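Local structure of thymidylate synthase 1 (Bacillus subtilis, 1B02) at residues 65-70 and 189-194; 183-188 and 221-226; 228-233 and 273-278. The protein catalyses the reductive methylation of dUMP to dTMP with 5,10-methylenetetrahydrofolate as methyl donor and reductant, supplying a precursor for DNA synthesis. All blocks are in the same frame, centred on the assembly; numbering follows the deposited sequence.

Overall arrangement
The three contacts line parts of the ternary site, where the pterin of C2F lies over a face of the UFP pyrimidine. Interactions 1 and 2, centres about 15 Å apart, both touch UFP; helix 188-207, which carries 189-194, connects, along the chain, the two strands paired in interaction 2. A hydrogen bond of 2.8 Å from N189 ND2 to N183 OD1 joins them. Interactions 2 and 3 lie closer, centres about 9 Å apart, and both touch C2F; a salt bridge from R226 NH1 to E276 OE1, 2.9 Å long, ties the end of 221-226 to the C-terminal tail. Interactions 1 and 3 stay separate, their nearest atoms about 7 Å apart.

Interaction 1 (65-70 and 189-194); sequences WKTAIK and NPFNVF. With UFP (5-fluoro-2'-deoxyuridine-5'-monophosphate), chain B.
N192 OD1 takes two hydrogen bonds, one from N3 of UFP (2.7 Å, 164°) and one from N183 ND2, while the neighbouring F191 turns to the other helix and meets A68. This is a buried crossing of two helices, 65-77 and 188-207, whose short segments approach to 9.4 Å at -61°. The amide of N192 reads the base: ND2 gives a more bent bond to UFP O4 (2.9 Å) and also holds Q195 OE1, so the side chain offers an acceptor to N3 and a donor to O4. This acceptor-donor pair matches uracil and not cytosine, consistent with this asparagine's discriminating role across the family.

Between the helices the contact is wholly apolar and rests on two phenylalanines. A68 CB lies over one face of the F191 ring in a CH-pi contact, 4.3 Å from the centroid, and T67 CG2 comes to the edge of the same ring, 4.0 Å from F191 CE2. T67 and F191 also touch the folate, which places this packing in the wall of its pocket. With an alanine here instead of F191, A68 CB would probably lose the face and T67 CG2 the edge it packs on, opening a gap beside the cofactor.

One turn on, F194 has CG anti to the backbone N (chi1 176°), which carries the ring across to the first helix. A68 CB stands at its edge, near the ring plane. Its CE2 is reached by two residues one helical turn apart, 3.9 Å from I69 CG1 and 3.7 Å from W65 CB.

Interaction 2 (183-188 and 221-226); sequences NDMALG and CHVYTR. With UFP (5-fluoro-2'-deoxyuridine-5'-monophosphate), chain B; C2F (5-methyl-5,6,7,8-tetrahydrofolic acid), chain C.
H222 places CG between its backbone N and carbonyl carbon (chi1 55°), folding the imidazole back over the neighbouring strand, where the carbonyl O of N183 sits 3.3 Å above the ring plane, over its centre. D184, by contrast, holds CG anti to its backbone N (chi1 171°) and sends its carboxylate towards the folate and the Y224 ring; the D184 and Y224 side chains cross at about a right angle.

These two strand ends form much of the binding site. The ribose O3' of UFP is gripped twice, by H222 NE2 at 2.6 Å and by Y224 OH at 2.8 Å, and lies at the edge of both rings. H222 ND1 is in turn bonded to D220, a second-shell partner that fixes the rotation of the imidazole. The backbone N of D184 binds UFP O2 at 2.7 Å. D184 OD2 accepts from the pterin N3 of C2F (2.8 Å, 166°) and, weakly, from NA2. The other oxygen, OD1, accepts L187 N at 3.2 Å from above the carboxylate plane, an Asx motif that begins the turn after the strand; a water donates to OD1 and accepts from Y224 N. One carboxylate thus joins folate, turn and the second strand.

The backbones pair in parallel: M185 N bonds to H222 O at 3.2 Å, and a weak bond runs from H222 N to N183 O. On the face that carries C221, M185 SD, from just beyond the strand, packs 3.6 Å from C221 SG.

Strands 173-184 and 210-224 are adjacent in the mixed sheet, and helix 188-207 links them as a beta-alpha-beta crossover. Strand 40-50 pairs with 210-224 on the side away from 173-184, while helix 3-18 covers M185 and C221 through I11.

Interaction 3 (228-233 and 273-278); sequences IDNLKI and LLFEVA. With C2F (5-methyl-5,6,7,8-tetrahydrofolic acid), chain C.
N230 provides the polar link of this contact, reaching from helix 228-236 to the C-terminal tail. Its ND2 gives a hydrogen bond to the carbonyl O of L274 that is short (2.6 Å) yet bent to 120°, and therefore weak. At the far end of the same tail, the carbonyl O of A278 accepts from NA2 of C2F (2.9 Å, 149°). E276, which makes no contact with 228-233, pairs instead with R226 and S33, and its backbone O accepts from H227 NE2.

The packing contacts centre on F275. With CG turned opposite its own carbonyl carbon (chi1 -70°), the ring reaches the helix and brings CE1 3.4 Å from N230 CB. The amide nitrogen of N230 lies over one face of this ring, so a single asparagine both touches the aromatic side chain and bonds to the backbone preceding it. L231 crosses the phenylalanine at about a right angle: its CG is 4.0 Å from F275 CE1, and its CD2 lies near CZ. The ring of H227 meets F275 edge-to-face. More loosely, L273 CG approaches N230 CG at 4.3 Å.

In thymidylate synthases the C-terminal tail closes over the folate in the ternary complex, and the bond from A278 fits that closed state. Residues 273-278 run without regular structure past helix 228-236, which follows strand 210-224 after a short turn. L231 packs back on V223 of that strand, L273 and F275 touch Q234 further along the helix, and A278 rests on Y224 at the strand's end.

Interaction 1 (65-70 and 189-194)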
loop_
_atom_site.group_PDB
_atom_site.type_symbol
_atom_site.label_atom_id
_atom_site.label_comp_id
_atom_site.label_asym_id
_atom_site.label_seq_id
_atom_site.Cartn_x
_atom_site.Cartn_y
_atom_site.Cartn_z
ATOM N N TRP A 65 -1.943 -11.736 0.323
ATOM C CA TRP A 65 -0.678 -11.157 -0.115
ATOM C C TRP A 65 -0.431 -11.195 -1.614
ATOM O O TRP A 65 0.178 -10.281 -2.166
ATOM C CB TRP A 65 0.481 -11.833 0.616
ATOM C CG TRP A 65 0.675 -13.264 0.250
ATOM C CD1 TRP A 65 0.095 -14.350 0.841
ATOM C CD2 TRP A 65 1.539 -13.775 -0.772
ATOM N NE1 TRP A 65 0.548 -15.506 0.254
ATOM C CE2 TRP A 65 1.435 -15.183 -0.739
ATOM C CE3 TRP A 65 2.394 -13.180 -1.709
ATOM C CZ2 TRP A 65 2.155 -16.007 -1.611
ATOM C CZ3 TRP A 65 3.110 -14.000 -2.577
ATOM C CH2 TRP A 65 2.984 -15.399 -2.521
ATOM N N LYS A 66 -0.895 -12.249 -2.275
ATOM C CA LYS A 66 -0.712 -12.362 -3.717
ATOM C C LYS A 66 -1.463 -11.239 -4.424
ATOM O O LYS A 66 -0.954 -10.630 -5.368
ATOM C CB LYS A 66 -1.220 -13.720 -4.209
ATOM C CG LYS A 66 -0.179 -14.826 -4.157
ATOM C CD LYS A 66 0.028 -15.446 -5.528
ATOM C CE LYS A 66 0.115 -16.962 -5.443
ATOM N NZ LYS A 66 0.601 -17.550 -6.720
ATOM N N THR A 67 -2.679 -10.969 -3.958
ATOM C CA THR A 67 -3.517 -9.919 -4.528
ATOM C C THR A 67 -2.871 -8.554 -4.315
ATOM O O THR A 67 -2.903 -7.694 -5.197
ATOM C CB THR A 67 -4.910 -9.914 -3.871
ATOM O OG1 THR A 67 -5.493 -11.216 -3.984
ATOM C CG2 THR A 67 -5.817 -8.899 -4.542
ATOM N N ALA A 68 -2.290 -8.362 -3.135
ATOM C CA ALA A 68 -1.626 -7.110 -2.797
ATOM C C ALA A 68 -0.502 -6.823 -3.786
ATOM O O ALA A 68 -0.402 -5.717 -4.320
ATOM C CB ALA A 68 -1.073 -7.178 -1.379
ATOM N N ILE A 69 0.340 -7.823 -4.036
ATOM C CA ILE A 69 1.452 -7.665 -4.969
ATOM C C ILE A 69 0.948 -7.429 -6.391
ATOM O O ILE A 69 1.530 -6.651 -7.146
ATOM C CB ILE A 69 2.369 -8.902 -4.964
ATOM C CG1 ILE A 69 3.045 -9.043 -3.602
ATOM C CG2 ILE A 69 3.417 -8.774 -6.051
ATOM C CD1 ILE A 69 3.873 -10.297 -3.461
ATOM N N LYS A 70 -0.139 -8.101 -6.755
ATOM C CA LYS A 70 -0.707 -7.941 -8.088
ATOM C C LYS A 70 -1.159 -6.498 -8.296
ATOM O O LYS A 70 -0.951 -5.921 -9.365
ATOM C CB LYS A 70 -1.895 -8.889 -8.272
ATOM C CG LYS A 70 -1.517 -10.365 -8.271
ATOM C CD LYS A 70 -2.439 -11.166 -9.169
ATOM C CE LYS A 70 -2.468 -12.629 -8.763
ATOM N NZ LYS A 70 -3.644 -13.339 -9.335
ATOM N N ASN A 189 -5.040 -1.107 5.043
ATOM C CA ASN A 189 -3.760 -1.127 5.741
ATOM C C ASN A 189 -2.936 -2.403 5.587
ATOM O O ASN A 189 -1.788 -2.345 5.146
ATOM C CB ASN A 189 -3.950 -0.820 7.228
ATOM C CG ASN A 189 -2.633 -0.731 7.969
ATOM O OD1 ASN A 189 -2.312 -1.587 8.794
ATOM N ND2 ASN A 189 -1.857 0.305 7.673
ATOM N N PRO A 190 -3.500 -3.569 5.951
ATOM C CA PRO A 190 -2.708 -4.798 5.803
ATOM C C PRO A 190 -2.154 -4.944 4.385
ATOM O O PRO A 190 -1.043 -5.439 4.185
ATOM C CB PRO A 190 -3.693 -5.908 6.166
ATOM C CG PRO A 190 -4.711 -5.239 7.033
ATOM C CD PRO A 190 -4.844 -3.844 6.492
ATOM N N PHE A 191 -2.936 -4.493 3.409
ATOM C CA PHE A 191 -2.546 -4.544 2.003
ATOM C C PHE A 191 -1.434 -3.539 1.721
ATOM O O PHE A 191 -0.435 -3.867 1.087
ATOM C CB PHE A 191 -3.743 -4.200 1.112
ATOM C CG PHE A 191 -4.429 -5.391 0.508
ATOM C CD1 PHE A 191 -4.794 -6.480 1.295
ATOM C CD2 PHE A 191 -4.742 -5.411 -0.849
ATOM C CE1 PHE A 191 -5.464 -7.568 0.744
ATOM C CE2 PHE A 191 -5.413 -6.491 -1.412
ATOM C CZ PHE A 191 -5.775 -7.573 -0.614
ATOM N N ASN A 192 -1.628 -2.312 2.195
ATOM C CA ASN A 192 -0.678 -1.221 1.982
ATOM C C ASN A 192 0.705 -1.436 2.593
ATOM O O ASN A 192 1.715 -1.330 1.901
ATOM C CB ASN A 192 -1.256 0.093 2.520
ATOM C CG ASN A 192 -2.554 0.486 1.841
ATOM O OD1 ASN A 192 -3.453 1.041 2.475
ATOM N ND2 ASN A 192 -2.660 0.201 0.548
ATOM N N VAL A 193 0.746 -1.721 3.889
ATOM C CA VAL A 193 2.007 -1.927 4.589
ATOM C C VAL A 193 2.872 -3.010 3.950
ATOM O O VAL A 193 4.088 -2.859 3.833
ATOM C CB VAL A 193 1.759 -2.297 6.065
ATOM C CG1 VAL A 193 3.072 -2.661 6.753
ATOM C CG2 VAL A 193 1.093 -1.137 6.775
ATOM N N PHE A 194 2.240 -4.100 3.534
ATOM C CA PHE A 194 2.963 -5.205 2.922
ATOM C C PHE A 194 3.396 -4.915 1.486
ATOM O O PHE A 194 4.576 -5.019 1.151
ATOM C CB PHE A 194 2.103 -6.475 2.959
ATOM C CG PHE A 194 2.726 -7.653 2.258
ATOM C CD1 PHE A 194 3.737 -8.389 2.869
ATOM C CD2 PHE A 194 2.317 -8.013 0.976
ATOM C CE1 PHE A 194 4.334 -9.461 2.214
ATOM C CE2 PHE A 194 2.909 -9.084 0.312
ATOM C CZ PHE A 194 3.919 -9.808 0.933
HETATM N N1 UFP B . -7.888 3.264 1.598
HETATM C C2 UFP B . -6.781 2.643 2.227
HETATM N N3 UFP B . -5.653 2.202 1.463
HETATM C C4 UFP B . -5.563 2.188 0.017
HETATM C C5 UFP B . -6.907 2.481 -0.891
HETATM C C6 UFP B . -7.754 3.615 0.019
HETATM O O2 UFP B . -6.815 2.209 3.384
HETATM O O4 UFP B . -4.477 2.101 -0.576
HETATM F F5 UFP B . -6.676 2.883 -2.130
HETATM C "C1'" UFP B . -9.162 3.616 2.311
HETATM C "C2'" UFP B . -9.111 4.735 3.332
HETATM C "C3'" UFP B . -10.586 5.122 3.293
HETATM C "C4'" UFP B . -11.074 4.887 1.896
HETATM O "O3'" UFP B . -11.294 4.309 4.208
HETATM O "O4'" UFP B . -10.231 3.872 1.367
HETATM C "C5'" UFP B . -11.100 6.021 0.843
HETATM O "O5'" UFP B . -12.091 6.998 1.293
HETATM P P UFP B . -11.654 8.503 1.490
HETATM O O1P UFP B . -11.272 9.016 0.163
HETATM O O2P UFP B . -10.682 8.570 2.559
HETATM O O3P UFP B . -13.010 9.061 2.097
#

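Interaction 2 (183-188 and 221-226)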
loop_
_atom_site.group_PDB
_atom_site.type_symbol
_atom_site.label_atom_id
_atom_site.label_comp_id
_atom_site.label_asym_id
_atom_site.label_seq_id
_atom_site.Cartn_x
_atom_site.Cartn_y
_atom_site.Cartn_z
ATOM N N ASN A 183 -6.465 5.826 5.829
ATOM C CA ASN A 183 -6.218 4.389 5.909
ATOM C C ASN A 183 -7.318 3.578 6.588
ATOM O O ASN A 183 -7.632 3.800 7.759
ATOM C CB ASN A 183 -4.893 4.124 6.633
ATOM C CG ASN A 183 -3.982 3.175 5.864
ATOM O OD1 ASN A 183 -3.116 2.526 6.445
ATOM N ND2 ASN A 183 -4.174 3.096 4.554
ATOM N N ASP A 184 -7.893 2.641 5.835
ATOM C CA ASP A 184 -8.933 1.736 6.329
ATOM C C ASP A 184 -8.136 0.613 6.986
ATOM O O ASP A 184 -7.660 -0.302 6.315
ATOM C CB ASP A 184 -9.761 1.206 5.149
ATOM C CG ASP A 184 -10.723 0.089 5.541
ATOM O OD1 ASP A 184 -10.642 -0.440 6.674
ATOM O OD2 ASP A 184 -11.569 -0.266 4.691
ATOM N N MET A 185 -7.982 0.701 8.303
ATOM C CA MET A 185 -7.199 -0.264 9.065
ATOM C C MET A 185 -7.551 -1.735 8.892
ATOM O O MET A 185 -6.673 -2.595 8.967
ATOM C CB MET A 185 -7.241 0.101 10.550
ATOM C CG MET A 185 -6.475 1.376 10.888
ATOM S SD MET A 185 -4.840 1.463 10.105
ATOM C CE MET A 185 -3.893 0.453 11.240
ATOM N N ALA A 186 -8.824 -2.033 8.660
ATOM C CA ALA A 186 -9.239 -3.422 8.503
ATOM C C ALA A 186 -8.911 -3.980 7.122
ATOM O O ALA A 186 -8.336 -5.058 7.005
ATOM C CB ALA A 186 -10.732 -3.556 8.780
ATOM N N LEU A 187 -9.262 -3.238 6.078
ATOM C CA LEU A 187 -9.025 -3.694 4.716
ATOM C C LEU A 187 -7.723 -3.219 4.067
ATOM O O LEU A 187 -6.803 -4.006 3.855
ATOM C CB LEU A 187 -10.206 -3.289 3.829
ATOM C CG LEU A 187 -11.284 -4.330 3.499
ATOM C CD1 LEU A 187 -11.152 -5.556 4.391
ATOM C CD2 LEU A 187 -12.648 -3.689 3.670
ATOM N N GLY A 188 -7.656 -1.930 3.751
ATOM C CA GLY A 188 -6.483 -1.376 3.096
ATOM C C GLY A 188 -5.123 -1.469 3.769
ATOM O O GLY A 188 -4.150 -1.871 3.134
ATOM N N CYS A 221 -6.256 7.862 10.403
ATOM C CA CYS A 221 -6.221 6.446 10.759
ATOM C C CYS A 221 -7.562 6.040 11.377
ATOM O O CYS A 221 -7.827 6.316 12.549
ATOM C CB CYS A 221 -5.080 6.214 11.751
ATOM S SG CYS A 221 -4.633 4.500 12.027
ATOM N N HIS A 222 -8.393 5.359 10.594
ATOM C CA HIS A 222 -9.720 4.973 11.055
ATOM C C HIS A 222 -10.081 3.492 10.978
ATOM O O HIS A 222 -9.363 2.676 10.399
ATOM C CB HIS A 222 -10.759 5.762 10.264
ATOM C CG HIS A 222 -10.618 5.611 8.780
ATOM N ND1 HIS A 222 -9.871 6.476 8.012
ATOM C CD2 HIS A 222 -11.121 4.687 7.927
ATOM C CE1 HIS A 222 -9.920 6.094 6.748
ATOM N NE2 HIS A 222 -10.672 5.010 6.670
ATOM N N VAL A 223 -11.231 3.177 11.566
ATOM C CA VAL A 223 -11.781 1.829 11.599
ATOM C C VAL A 223 -13.299 1.957 11.479
ATOM O O VAL A 223 -13.945 2.529 12.356
ATOM C CB VAL A 223 -11.442 1.120 12.928
ATOM C CG1 VAL A 223 -12.449 0.020 13.205
ATOM C CG2 VAL A 223 -10.035 0.545 12.871
ATOM N N TYR A 224 -13.865 1.433 10.395
ATOM C CA TYR A 224 -15.311 1.500 10.180
ATOM C C TYR A 224 -16.082 0.732 11.257
ATOM O O TYR A 224 -15.680 -0.356 11.669
ATOM C CB TYR A 224 -15.654 0.967 8.787
ATOM C CG TYR A 224 -15.227 1.899 7.671
ATOM C CD1 TYR A 224 -16.071 2.917 7.225
ATOM C CD2 TYR A 224 -13.974 1.771 7.065
ATOM C CE1 TYR A 224 -15.682 3.787 6.203
ATOM C CE2 TYR A 224 -13.574 2.635 6.042
ATOM C CZ TYR A 224 -14.434 3.639 5.617
ATOM O OH TYR A 224 -14.056 4.489 4.602
ATOM N N THR A 225 -17.195 1.310 11.705
ATOM C CA THR A 225 -18.028 0.727 12.760
ATOM C C THR A 225 -18.338 -0.767 12.668
ATOM O O THR A 225 -18.265 -1.479 13.670
ATOM C CB THR A 225 -19.375 1.477 12.884
ATOM O OG1 THR A 225 -19.992 1.579 11.594
ATOM C CG2 THR A 225 -19.156 2.870 13.453
ATOM N N ARG A 226 -18.687 -1.244 11.479
ATOM C CA ARG A 226 -19.025 -2.653 11.299
ATOM C C ARG A 226 -17.849 -3.620 11.397
ATOM O O ARG A 226 -18.044 -4.835 11.396
ATOM C CB ARG A 226 -19.729 -2.847 9.956
ATOM C CG ARG A 226 -21.143 -2.300 9.930
ATOM C CD ARG A 226 -21.762 -2.445 8.555
ATOM N NE ARG A 226 -23.015 -1.706 8.450
ATOM C CZ ARG A 226 -23.854 -1.795 7.424
ATOM N NH1 ARG A 226 -23.574 -2.598 6.405
ATOM N NH2 ARG A 226 -24.967 -1.075 7.414
HETATM N N1 UFP B . -7.888 3.264 1.598
HETATM C C2 UFP B . -6.781 2.643 2.227
HETATM N N3 UFP B . -5.653 2.202 1.463
HETATM C C4 UFP B . -5.563 2.188 0.017
HETATM C C5 UFP B . -6.907 2.481 -0.891
HETATM C C6 UFP B . -7.754 3.615 0.019
HETATM O O2 UFP B . -6.815 2.209 3.384
HETATM O O4 UFP B . -4.477 2.101 -0.576
HETATM F F5 UFP B . -6.676 2.883 -2.130
HETATM C "C1'" UFP B . -9.162 3.616 2.311
HETATM C "C2'" UFP B . -9.111 4.735 3.332
HETATM C "C3'" UFP B . -10.586 5.122 3.293
HETATM C "C4'" UFP B . -11.074 4.887 1.896
HETATM O "O3'" UFP B . -11.294 4.309 4.208
HETATM O "O4'" UFP B . -10.231 3.872 1.367
HETATM C "C5'" UFP B . -11.100 6.021 0.843
HETATM O "O5'" UFP B . -12.091 6.998 1.293
HETATM P P UFP B . -11.654 8.503 1.490
HETATM O O1P UFP B . -11.272 9.016 0.163
HETATM O O2P UFP B . -10.682 8.570 2.559
HETATM O O3P UFP B . -13.010 9.061 2.097
HETATM N N1 C2F C . -12.386 1.581 0.178
HETATM C C2 C2F C . -12.355 1.073 1.508
HETATM N NA2 C2F C . -13.375 1.344 2.428
HETATM N N3 C2F C . -11.192 0.482 2.025
HETATM C C4 C2F C . -10.015 0.275 1.191
HETATM O O4 C2F C . -8.946 -0.156 1.612
HETATM C C4A C2F C . -10.068 0.903 -0.202
HETATM N N5 C2F C . -8.999 0.718 -1.208
HETATM C C6 C2F C . -9.301 0.701 -2.579
HETATM C C7 C2F C . -10.235 1.825 -2.944
HETATM N N8 C2F C . -11.317 2.044 -1.957
HETATM C C8A C2F C . -11.226 1.598 -0.625
HETATM C C9 C2F C . -9.821 -0.665 -3.128
HETATM N N10 C2F C . -8.885 -1.709 -2.528
HETATM C C11 C2F C . -7.573 0.976 -0.908
HETATM C C12 C2F C . -10.312 -5.144 -0.304
HETATM C C13 C2F C . -11.233 -4.179 -0.826
HETATM C C14 C2F C . -10.798 -3.030 -1.504
HETATM C C15 C2F C . -9.379 -2.738 -1.608
HETATM C C16 C2F C . -8.452 -3.639 -0.954
HETATM C C17 C2F C . -8.895 -4.817 -0.370
HETATM C C C2F C . -10.767 -6.501 0.258
HETATM O O C2F C . -11.989 -6.797 0.132
HETATM N N C2F C . -9.784 -7.270 0.945
HETATM C CA C2F C . -10.233 -8.645 1.254
HETATM C CB C2F C . -9.558 -9.569 0.210
HETATM C CG C2F C . -9.987 -10.910 -0.433
HETATM C CD C2F C . -9.495 -10.941 -1.932
HETATM O OE1 C2F C . -10.240 -10.302 -2.742
HETATM O OE2 C2F C . -8.606 -11.772 -2.207
HETATM C CT C2F C . -9.848 -8.905 2.701
HETATM O O1 C2F C . -8.665 -8.565 2.960
HETATM O O2 C2F C . -10.706 -9.436 3.425
HETATM O O HOH W 1 -11.758 -0.444 9.217
#

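Interaction 3 (228-233 and 273-278)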
loop_
_atom_site.group_PDB
_atom_site.type_symbol
_atom_site.label_atom_id
_atom_site.label_comp_id
_atom_site.label_asym_id
_atom_site.label_seq_id
_atom_site.Cartn_x
_atom_site.Cartn_y
_atom_site.Cartn_z
ATOM N N ILE A 228 -15.413 -3.343 13.931
ATOM C CA ILE A 228 -14.994 -3.470 15.323
ATOM C C ILE A 228 -15.040 -4.893 15.879
ATOM O O ILE A 228 -14.048 -5.381 16.424
ATOM C CB ILE A 228 -15.822 -2.538 16.252
ATOM C CG1 ILE A 228 -15.332 -1.095 16.120
ATOM C CG2 ILE A 228 -15.648 -2.954 17.711
ATOM C CD1 ILE A 228 -15.828 -0.385 14.892
ATOM N N ASP A 229 -16.182 -5.556 15.742
ATOM C CA ASP A 229 -16.334 -6.911 16.258
ATOM C C ASP A 229 -15.246 -7.879 15.802
ATOM O O ASP A 229 -14.616 -8.544 16.624
ATOM C CB ASP A 229 -17.711 -7.459 15.880
ATOM C CG ASP A 229 -18.808 -6.946 16.793
ATOM O OD1 ASP A 229 -18.505 -6.617 17.959
ATOM O OD2 ASP A 229 -19.971 -6.870 16.344
ATOM N N ASN A 230 -15.020 -7.960 14.497
ATOM C CA ASN A 230 -14.004 -8.859 13.966
ATOM C C ASN A 230 -12.591 -8.473 14.399
ATOM O O ASN A 230 -11.764 -9.341 14.676
ATOM C CB ASN A 230 -14.087 -8.900 12.440
ATOM C CG ASN A 230 -15.074 -9.937 11.938
ATOM O OD1 ASN A 230 -15.473 -10.836 12.678
ATOM N ND2 ASN A 230 -15.473 -9.817 10.678
ATOM N N LEU A 231 -12.316 -7.172 14.457
ATOM C CA LEU A 231 -10.995 -6.699 14.864
ATOM C C LEU A 231 -10.735 -7.048 16.322
ATOM O O LEU A 231 -9.614 -7.388 16.698
ATOM C CB LEU A 231 -10.880 -5.186 14.663
ATOM C CG LEU A 231 -10.791 -4.717 13.210
ATOM C CD1 LEU A 231 -11.057 -3.220 13.132
ATOM C CD2 LEU A 231 -9.422 -5.051 12.651
ATOM N N LYS A 232 -11.773 -6.958 17.147
ATOM C CA LYS A 232 -11.634 -7.286 18.557
ATOM C C LYS A 232 -11.200 -8.743 18.642
ATOM O O LYS A 232 -10.372 -9.113 19.475
ATOM C CB LYS A 232 -12.968 -7.096 19.279
ATOM C CG LYS A 232 -13.011 -5.882 20.189
ATOM C CD LYS A 232 -14.334 -5.148 20.065
ATOM C CE LYS A 232 -14.656 -4.379 21.334
ATOM N NZ LYS A 232 -16.123 -4.311 21.586
ATOM N N ILE A 233 -11.767 -9.563 17.764
ATOM C CA ILE A 233 -11.444 -10.984 17.712
ATOM C C ILE A 233 -10.008 -11.145 17.232
ATOM O O ILE A 233 -9.188 -11.783 17.892
ATOM C CB ILE A 233 -12.382 -11.743 16.728
ATOM C CG1 ILE A 233 -13.754 -11.961 17.369
ATOM C CG2 ILE A 233 -11.771 -13.086 16.348
ATOM C CD1 ILE A 233 -14.832 -12.352 16.378
ATOM N N LEU A 273 -10.931 -13.411 7.776
ATOM C CA LEU A 273 -11.932 -12.583 8.433
ATOM C C LEU A 273 -12.629 -11.719 7.386
ATOM O O LEU A 273 -11.979 -11.121 6.529
ATOM C CB LEU A 273 -11.270 -11.686 9.486
ATOM C CG LEU A 273 -11.466 -11.970 10.979
ATOM C CD1 LEU A 273 -12.268 -13.244 11.189
ATOM C CD2 LEU A 273 -10.107 -12.082 11.645
ATOM N N LEU A 274 -13.953 -11.661 7.455
ATOM C CA LEU A 274 -14.729 -10.871 6.508
ATOM C C LEU A 274 -14.908 -9.442 7.000
ATOM O O LEU A 274 -15.206 -9.208 8.170
ATOM C CB LEU A 274 -16.106 -11.500 6.295
ATOM C CG LEU A 274 -16.200 -12.732 5.394
ATOM C CD1 LEU A 274 -17.659 -13.152 5.274
ATOM C CD2 LEU A 274 -15.617 -12.424 4.024
ATOM N N PHE A 275 -14.720 -8.489 6.095
ATOM C CA PHE A 275 -14.880 -7.075 6.413
ATOM C C PHE A 275 -15.608 -6.428 5.243
ATOM O O PHE A 275 -15.120 -6.454 4.113
ATOM C CB PHE A 275 -13.517 -6.401 6.600
ATOM C CG PHE A 275 -12.792 -6.828 7.842
ATOM C CD1 PHE A 275 -13.233 -6.421 9.096
ATOM C CD2 PHE A 275 -11.665 -7.636 7.759
ATOM C CE1 PHE A 275 -12.561 -6.809 10.251
ATOM C CE2 PHE A 275 -10.983 -8.032 8.911
ATOM C CZ PHE A 275 -11.433 -7.617 10.159
ATOM N N GLU A 276 -16.779 -5.863 5.505
ATOM C CA GLU A 276 -17.541 -5.215 4.448
ATOM C C GLU A 276 -16.788 -3.978 3.968
ATOM O O GLU A 276 -16.149 -3.284 4.763
ATOM C CB GLU A 276 -18.922 -4.818 4.965
ATOM C CG GLU A 276 -19.921 -4.512 3.868
ATOM C CD GLU A 276 -21.255 -4.070 4.417
ATOM O OE1 GLU A 276 -21.613 -4.507 5.534
ATOM O OE2 GLU A 276 -21.943 -3.283 3.733
ATOM N N VAL A 277 -16.863 -3.699 2.671
ATOM C CA VAL A 277 -16.167 -2.545 2.122
ATOM C C VAL A 277 -17.072 -1.331 1.959
ATOM O O VAL A 277 -18.187 -1.433 1.448
ATOM C CB VAL A 277 -15.490 -2.889 0.756
ATOM C CG1 VAL A 277 -15.775 -4.330 0.383
ATOM C CG2 VAL A 277 -15.967 -1.945 -0.342
ATOM N N ALA A 278 -16.585 -0.182 2.415
ATOM C CA ALA A 278 -17.324 1.065 2.300
ATOM C C ALA A 278 -16.887 1.701 0.987
ATOM O O ALA A 278 -15.692 1.875 0.745
ATOM C CB ALA A 278 -16.996 1.981 3.471
HETATM N N1 C2F C . -12.386 1.581 0.178
HETATM C C2 C2F C . -12.355 1.073 1.508
HETATM N NA2 C2F C . -13.375 1.344 2.428
HETATM N N3 C2F C . -11.192 0.482 2.025
HETATM C C4 C2F C . -10.015 0.275 1.191
HETATM O O4 C2F C . -8.946 -0.156 1.612
HETATM C C4A C2F C . -10.068 0.903 -0.202
HETATM N N5 C2F C . -8.999 0.718 -1.208
HETATM C C6 C2F C . -9.301 0.701 -2.579
HETATM C C7 C2F C . -10.235 1.825 -2.944
HETATM N N8 C2F C . -11.317 2.044 -1.957
HETATM C C8A C2F C . -11.226 1.598 -0.625
HETATM C C9 C2F C . -9.821 -0.665 -3.128
HETATM N N10 C2F C . -8.885 -1.709 -2.528
HETATM C C11 C2F C . -7.573 0.976 -0.908
HETATM C C12 C2F C . -10.312 -5.144 -0.304
HETATM C C13 C2F C . -11.233 -4.179 -0.826
HETATM C C14 C2F C . -10.798 -3.030 -1.504
HETATM C C15 C2F C . -9.379 -2.738 -1.608
HETATM C C16 C2F C . -8.452 -3.639 -0.954
HETATM C C17 C2F C . -8.895 -4.817 -0.370
HETATM C C C2F C . -10.767 -6.501 0.258
HETATM O O C2F C . -11.989 -6.797 0.132
HETATM N N C2F C . -9.784 -7.270 0.945
HETATM C CA C2F C . -10.233 -8.645 1.254
HETATM C CB C2F C . -9.558 -9.569 0.210
HETATM C CG C2F C . -9.987 -10.910 -0.433
HETATM C CD C2F C . -9.495 -10.941 -1.932
HETATM O OE1 C2F C . -10.240 -10.302 -2.742
HETATM O OE2 C2F C . -8.606 -11.772 -2.207
HETATM C CT C2F C . -9.848 -8.905 2.701
HETATM O O1 C2F C . -8.665 -8.565 2.960
HETATM O O2 C2F C . -10.706 -9.436 3.425
#